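Local coordinates for Rik1-associated factor 1 (Schizosaccharomyces pombe, PDB 4O9D), which serves as a component of the Clr4 methyltransferase complex, which contributes to establishing heterochromatin by methylating histone H3, at residues F97-L102 / L136-D141; F103-A108 / L156-S161. All coordinates share one frame; numbering follows the deposited sequence.

Contact 1 of 2, residues F97-L102 / L136-D141; sequences FSKGNL and LALSDD
Two adjacent blades of the Dos1 beta-propeller meet where Lys-99, in the loop that joins strands 87-97 and 103-108, lies over Leu-138 at the end of strand 133-138. The loop makes a type I beta turn from Ser-98 to Asn-101, closed by the backbone bond from Asn-101 N to Ser-98 O. In Leu-138, chi1 of -165° and chi2 of 59° together bring the CD2 methyl against the start of the loop: it stands only 3.1 Å from Phe-97 O, a tight approach, and 3.9 Å from Ser-98 CA. Lys-99 bends early, at chi2 (-49°), and its aliphatic chain then runs past the leucine in the opposite direction. CD packs on Leu-138 CD2 at 3.9 Å, while CG comes within 3.6 Å of Ser-139 O, beyond the strand end. The lysine thus contributes methylenes here; its NZ remains 5.7 Å from Asp-140 OD1, too far for a salt bridge, though the opposite charges may attract weakly. Polar ties come from Asp-142, just past the second segment, whose OD1 bonds to Lys-99 N and, weakly, to Ser-98 OG. Ser-139 OG accepts a hydrogen bond from Leu-143 N, farther along the chain. The arrangement is that of neighbouring blades of a WD-repeat propeller, a hairpin loop of one seated on an innermost strand of the next.

Contact 2 of 2, residues F103-A108 / L156-S161; sequences FLYTGA and LSTDNS
Phe-103, Thr-158 and Tyr-105 carry this contact, reaching from the strand 103-108 of one blade to strand 153-158 of the next and the turn that follows it. Phe-103 has CG anti to its carbonyl carbon (chi1 -59°) and presents the far end of its ring to the backbone of the turn. Two carbonyl oxygens lie at the ring edge, near its plane: Asn-160 O is 3.5 Å from CE2 of Phe-103, and Ser-161 O is 3.5 Å from its CZ. The partly positive C-H rim is likely to favour these oxygens. The turn that carries them is an Asx turn, in which Asp-159 OD1 accepts from Ser-161 N at 2.8 Å and also from Ser-161 OG; outside the segment, Thr-162 N binds the same oxygen.

Tyr-105 and Thr-158 approach from opposite directions. Their hydroxyls, Tyr-105 OH and Thr-158 OG1, are hydrogen-bonded at 2.8 Å, with the threonine oxygen at the edge of the tyrosine ring. Beside this bond, the CG2 methyl of Thr-158 packs against CE1 of Tyr-105 at 3.8 Å. Tyr-105 OH has a second partner in Asp-142 OD2, so this buried oxygen is held by two residues of the neighbouring blade. A phenylalanine here would keep the ring, but without the hydroxyl it would probably leave Thr-158 OG1 and Asp-142 each without this mate and the buried threonine freer to turn. Within their own blade both aromatic side chains touch Val-115 of strand 113-117, and Phe-103 also touches Cys-123 of strand 122-126; across the interface, Thr-158 is backed by Ile-165 of strand 165-171.

Both contacts join the same two successive blades of the propeller, the antiparallel sheet running from strand 79-81 to strand 122-126 and the one from 133-138 to 165-171, and their centres lie about 8 Å apart. The segments alternate along the chain: 97-102 runs straight into 103-108, then 136-141 and 156-161 follow in the next blade. Contact 1 lies nearer the centre of the chain, contact 2 slightly farther out. A probable backbone hydrogen bond from Ser-98 N to Phe-103 O (2.8 Å) ties their first segments. Asp-142, in the loop between strands 133-138 and 144-148, bonds to residues of both. They are adjoining parts of one interface between WD repeat 1, which holds both first segments, and the following blade.

Contact 1 of 2, residues F97-L102 / L136-D141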
# COMPACT_ATOMS: atom_id res chain seq x y z
N PHE A 97 -9.83 5.45 -3.07
CA PHE A 97 -10.99 6.27 -3.40
C PHE A 97 -10.87 6.81 -4.82
O PHE A 97 -9.76 7.11 -5.29
CB PHE A 97 -11.09 7.45 -2.43
CG PHE A 97 -11.67 7.08 -1.09
CD1 PHE A 97 -13.05 7.05 -0.91
CD2 PHE A 97 -10.86 6.76 -0.02
CE1 PHE A 97 -13.60 6.73 0.31
CE2 PHE A 97 -11.41 6.42 1.22
CZ PHE A 97 -12.79 6.41 1.38
N SER A 98 -12.01 6.95 -5.48
CA SER A 98 -12.06 7.48 -6.83
C SER A 98 -11.62 8.93 -6.90
O SER A 98 -11.82 9.69 -5.95
CB SER A 98 -13.49 7.37 -7.37
OG SER A 98 -13.64 8.16 -8.51
N LYS A 99 -11.03 9.33 -8.02
CA LYS A 99 -10.57 10.72 -8.18
C LYS A 99 -11.74 11.71 -8.18
O LYS A 99 -11.57 12.89 -7.85
CB LYS A 99 -9.74 10.86 -9.46
CG LYS A 99 -8.48 9.99 -9.49
CD LYS A 99 -7.68 10.14 -8.19
CE LYS A 99 -6.27 9.54 -8.32
NZ LYS A 99 -5.39 9.94 -7.17
N GLY A 100 -12.93 11.24 -8.54
CA GLY A 100 -14.14 12.07 -8.50
C GLY A 100 -14.79 12.12 -7.12
O GLY A 100 -15.84 12.76 -6.94
N ASN A 101 -14.19 11.45 -6.14
CA ASN A 101 -14.66 11.49 -4.75
C ASN A 101 -16.01 10.83 -4.49
O ASN A 101 -16.53 10.94 -3.38
CB ASN A 101 -14.75 12.95 -4.25
CG ASN A 101 -13.38 13.59 -4.02
OD1 ASN A 101 -12.77 13.42 -2.95
ND2 ASN A 101 -12.92 14.37 -4.99
N LEU A 102 -16.59 10.14 -5.47
CA LEU A 102 -17.90 9.52 -5.23
C LEU A 102 -17.80 8.07 -4.78
O LEU A 102 -18.69 7.57 -4.07
CB LEU A 102 -18.77 9.61 -6.48
CG LEU A 102 -19.37 10.99 -6.74
CD1 LEU A 102 -20.28 10.94 -7.96
CD2 LEU A 102 -20.12 11.48 -5.50
N LEU A 136 -4.11 -2.53 -6.06
CA LEU A 136 -4.82 -1.59 -6.93
C LEU A 136 -4.02 -0.33 -7.15
O LEU A 136 -3.30 0.10 -6.27
CB LEU A 136 -6.15 -1.17 -6.30
CG LEU A 136 -7.19 -2.26 -6.10
CD1 LEU A 136 -8.41 -1.68 -5.34
CD2 LEU A 136 -7.58 -2.86 -7.45
N ALA A 137 -4.17 0.27 -8.33
CA ALA A 137 -3.61 1.58 -8.63
C ALA A 137 -4.67 2.33 -9.40
O ALA A 137 -5.53 1.70 -10.05
CB ALA A 137 -2.37 1.46 -9.48
N LEU A 138 -4.58 3.67 -9.35
CA LEU A 138 -5.56 4.57 -9.96
C LEU A 138 -4.87 5.70 -10.75
O LEU A 138 -3.97 6.39 -10.23
CB LEU A 138 -6.46 5.15 -8.86
CG LEU A 138 -7.76 5.84 -9.25
CD1 LEU A 138 -8.68 4.89 -10.01
CD2 LEU A 138 -8.48 6.36 -8.00
N SER A 139 -5.28 5.90 -11.99
CA SER A 139 -4.63 6.91 -12.83
C SER A 139 -5.20 8.29 -12.54
O SER A 139 -6.20 8.41 -11.83
CB SER A 139 -4.85 6.59 -14.31
OG SER A 139 -6.14 7.02 -14.73
N ASP A 140 -4.59 9.31 -13.13
CA ASP A 140 -5.09 10.68 -12.97
C ASP A 140 -6.52 10.79 -13.48
O ASP A 140 -7.26 11.64 -13.00
CB ASP A 140 -4.21 11.68 -13.74
CG ASP A 140 -2.83 11.83 -13.13
OD1 ASP A 140 -2.62 11.43 -11.95
OD2 ASP A 140 -1.96 12.37 -13.85
N ASP A 141 -6.89 9.95 -14.45
CA ASP A 141 -8.25 9.99 -15.01
C ASP A 141 -9.14 8.86 -14.47
O ASP A 141 -10.07 8.43 -15.16
CB ASP A 141 -8.22 9.91 -16.54
CG ASP A 141 -7.71 11.19 -17.18
OD1 ASP A 141 -7.64 12.23 -16.48
OD2 ASP A 141 -7.36 11.18 -18.39

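Contact 2 of 2, residues F103-A108 / L156-S161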
# COMPACT_ATOMS: atom_id res chain seq x y z
N PHE A 103 -16.74 7.38 -5.18
CA PHE A 103 -16.71 5.93 -5.05
C PHE A 103 -15.46 5.42 -4.35
O PHE A 103 -14.43 6.09 -4.35
CB PHE A 103 -16.83 5.28 -6.44
CG PHE A 103 -18.11 5.66 -7.17
CD1 PHE A 103 -19.32 5.10 -6.81
CD2 PHE A 103 -18.08 6.60 -8.20
CE1 PHE A 103 -20.51 5.46 -7.47
CE2 PHE A 103 -19.26 6.97 -8.86
CZ PHE A 103 -20.46 6.40 -8.50
N LEU A 104 -15.59 4.23 -3.77
CA LEU A 104 -14.46 3.51 -3.19
C LEU A 104 -14.24 2.20 -3.95
O LEU A 104 -15.18 1.43 -4.14
CB LEU A 104 -14.73 3.21 -1.71
CG LEU A 104 -13.68 2.36 -0.98
CD1 LEU A 104 -12.35 3.12 -0.82
CD2 LEU A 104 -14.19 1.87 0.41
N TYR A 105 -13.00 1.94 -4.38
CA TYR A 105 -12.66 0.68 -5.04
C TYR A 105 -11.92 -0.27 -4.08
O TYR A 105 -10.95 0.14 -3.41
CB TYR A 105 -11.75 0.99 -6.25
CG TYR A 105 -12.29 2.02 -7.22
CD1 TYR A 105 -13.52 1.82 -7.86
CD2 TYR A 105 -11.57 3.16 -7.53
CE1 TYR A 105 -14.01 2.75 -8.76
CE2 TYR A 105 -12.06 4.11 -8.44
CZ TYR A 105 -13.28 3.89 -9.06
OH TYR A 105 -13.79 4.81 -9.98
N THR A 106 -12.37 -1.52 -3.98
CA THR A 106 -11.70 -2.49 -3.10
C THR A 106 -11.34 -3.79 -3.79
O THR A 106 -12.01 -4.21 -4.77
CB THR A 106 -12.52 -2.87 -1.84
OG1 THR A 106 -13.77 -3.45 -2.24
CG2 THR A 106 -12.78 -1.67 -0.93
N GLY A 107 -10.29 -4.43 -3.29
CA GLY A 107 -9.83 -5.72 -3.78
C GLY A 107 -9.70 -6.70 -2.62
O GLY A 107 -9.40 -6.30 -1.51
N ALA A 108 -9.91 -7.98 -2.86
CA ALA A 108 -9.83 -8.93 -1.78
C ALA A 108 -9.47 -10.34 -2.24
O ALA A 108 -9.36 -10.64 -3.44
CB ALA A 108 -11.17 -8.96 -0.99
N LEU A 156 -9.52 -1.23 -15.56
CA LEU A 156 -10.98 -1.10 -15.51
C LEU A 156 -11.42 0.35 -15.53
O LEU A 156 -10.86 1.17 -14.81
CB LEU A 156 -11.52 -1.74 -14.23
CG LEU A 156 -11.18 -3.20 -14.00
CD1 LEU A 156 -11.70 -3.68 -12.65
CD2 LEU A 156 -11.74 -4.04 -15.13
N SER A 157 -12.42 0.70 -16.33
CA SER A 157 -13.00 2.04 -16.22
C SER A 157 -14.40 1.97 -15.63
O SER A 157 -15.06 0.92 -15.69
CB SER A 157 -13.01 2.77 -17.56
OG SER A 157 -14.06 2.33 -18.39
N THR A 158 -14.83 3.06 -15.00
CA THR A 158 -16.11 3.07 -14.29
C THR A 158 -16.93 4.30 -14.65
O THR A 158 -16.37 5.38 -14.85
CB THR A 158 -15.92 3.05 -12.73
OG1 THR A 158 -15.22 4.24 -12.30
CG2 THR A 158 -15.14 1.82 -12.30
N ASP A 159 -18.25 4.16 -14.73
CA ASP A 159 -19.11 5.31 -14.94
C ASP A 159 -18.90 6.38 -13.87
O ASP A 159 -18.92 6.08 -12.68
CB ASP A 159 -20.58 4.91 -14.94
CG ASP A 159 -21.48 6.04 -15.44
OD1 ASP A 159 -21.75 6.99 -14.66
OD2 ASP A 159 -21.89 6.00 -16.62
N ASN A 160 -18.70 7.62 -14.30
CA ASN A 160 -18.38 8.72 -13.38
C ASN A 160 -19.48 9.03 -12.38
O ASN A 160 -19.21 9.50 -11.27
CB ASN A 160 -18.08 10.01 -14.16
CG ASN A 160 -16.74 9.96 -14.88
OD1 ASN A 160 -16.05 8.94 -14.88
ND2 ASN A 160 -16.38 11.07 -15.51
N SER A 161 -20.72 8.78 -12.76
CA SER A 161 -21.83 9.13 -11.89
C SER A 161 -22.51 7.90 -11.25
O SER A 161 -23.10 8.03 -10.18
CB SER A 161 -22.86 9.96 -12.66
OG SER A 161 -23.55 9.16 -13.59